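Local coordinates for glycerol dehydratase (Clostridium butyricum, PDB 1R9D), which probably works as a lyase of the glycyl radical family, dehydrating glycerol without the help of vitamin B12, at residues Gln476-Glu479 against Glu480-Ser483. Residues are numbered along the deposited sequence; the frame is centred on the assembly and turned at random.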
# COMPACT_ATOMS: atom_id res chain seq x y z
N GLN A 476 26.31 31.04 -12.79
CA GLN A 476 27.31 32.06 -13.08
C GLN A 476 27.32 33.22 -12.09
O GLN A 476 26.27 33.76 -11.74
CB GLN A 476 27.09 32.59 -14.50
CG GLN A 476 27.89 33.83 -14.84
CD GLN A 476 27.63 34.31 -16.25
OE1 GLN A 476 26.48 34.36 -16.69
NE2 GLN A 476 28.69 34.68 -16.95
N ASN A 477 28.51 33.61 -11.64
CA ASN A 477 28.66 34.72 -10.71
C ASN A 477 28.08 35.98 -11.34
O ASN A 477 28.44 36.34 -12.47
CB ASN A 477 30.13 34.95 -10.37
CG ASN A 477 30.76 33.77 -9.66
OD1 ASN A 477 30.31 33.36 -8.59
ND2 ASN A 477 31.82 33.22 -10.25
N PHE A 478 27.20 36.65 -10.62
CA PHE A 478 26.56 37.87 -11.10
C PHE A 478 27.59 38.93 -11.51
O PHE A 478 27.41 39.64 -12.49
CB PHE A 478 25.64 38.45 -10.02
CG PHE A 478 24.86 39.65 -10.47
CD1 PHE A 478 24.64 40.71 -9.60
CD2 PHE A 478 24.31 39.71 -11.75
CE1 PHE A 478 23.90 41.82 -9.99
CE2 PHE A 478 23.56 40.81 -12.15
CZ PHE A 478 23.36 41.87 -11.28
N GLU A 479 28.68 39.03 -10.74
CA GLU A 479 29.74 40.00 -11.01
C GLU A 479 30.38 39.83 -12.37
O GLU A 479 30.90 40.79 -12.94
CB GLU A 479 30.84 39.92 -9.94
CG GLU A 479 30.36 40.16 -8.52
CD GLU A 479 29.97 38.88 -7.80
OE1 GLU A 479 29.19 38.08 -8.37
OE2 GLU A 479 30.44 38.68 -6.66
N GLU A 480 30.33 38.62 -12.91
CA GLU A 480 30.94 38.33 -14.20
C GLU A 480 29.99 38.41 -15.39
O GLU A 480 30.42 38.25 -16.53
CB GLU A 480 31.56 36.93 -14.16
CG GLU A 480 32.71 36.79 -13.18
CD GLU A 480 33.09 35.34 -12.94
OE1 GLU A 480 33.20 34.59 -13.93
OE2 GLU A 480 33.28 34.96 -11.77
N MET A 481 28.71 38.67 -15.13
CA MET A 481 27.74 38.76 -16.21
C MET A 481 27.87 40.04 -17.02
O MET A 481 28.03 41.13 -16.46
CB MET A 481 26.32 38.67 -15.65
CG MET A 481 25.98 37.31 -15.07
SD MET A 481 24.29 37.24 -14.49
CE MET A 481 24.24 35.56 -13.87
N LYS A 482 27.80 39.91 -18.34
CA LYS A 482 27.92 41.06 -19.23
C LYS A 482 26.62 41.36 -19.97
O LYS A 482 26.52 42.38 -20.65
CB LYS A 482 29.04 40.82 -20.23
CG LYS A 482 30.41 40.60 -19.59
CD LYS A 482 31.47 40.29 -20.64
CE LYS A 482 32.81 39.99 -19.99
NZ LYS A 482 33.83 39.57 -21.00
N SER A 483 25.64 40.47 -19.85
CA SER A 483 24.36 40.67 -20.53
C SER A 483 23.17 40.23 -19.68
O SER A 483 23.30 39.37 -18.81
CB SER A 483 24.33 39.89 -21.84
OG SER A 483 24.25 38.50 -21.58
O HOH W 1 31.24 34.17 -15.68
O HOH W 2 30.28 42.25 -15.18
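Asn477 and Glu480 meet through their side chains, which run alongside each other in the same direction. Asn477 ND2 donates to Glu480 OE2 at 2.7 Å, but the bond is bent (N-H...O angle 140°) and reaches the oxygen from above the carboxylate plane, the amide and carboxylate planes being turned 46° apart. The other carboxylate oxygen, Glu480 OE1, accepts from a water that in turn accepts from Gln476 NE2 at 2.9 Å, so both oxygens of this exposed glutamate are tied back to the start of the segment, OE2 directly to Asn477 and OE1 through water to Gln476. Gln476 NE2 also has a weak hydrogen bond to Glu486 OE2 in helix 484-516. Glu479 OE2 forms a salt bridge with Lys579 of helix 575-583.

Two backbone bonds of i to i+3 spacing define the turn: Glu480 N to Asn477 O at 3.0 Å and Met481 N to Phe478 O at 3.1 Å. This is the pattern of a single 3-10 turn, here part of the loop between helix 453-461 and helix 484-516; the centre of the contact lies about 41 Å from the centre of the chain. Just beyond it Ser483 stands as N-cap of the long helix 484-516, and a second water bridges Glu479 O and Met481 O.

Side-chain packing centres on Met481. Met481 SD lies at the edge of the Phe478 ring, near its plane and 3.7 Å from Phe478 CD2, a Met-aromatic contact. With chi1 of Phe478 at -175°, the ring extends opposite its own backbone N and packs on Pro575 and Leu578 of helix 575-583; Phe568 touches both Phe478 and Met481. On another flank Gln476 crosses the methionine chain obliquely, its OE1 3.4 Å from Met481 CG, while Met481 CE reaches Gln476 O.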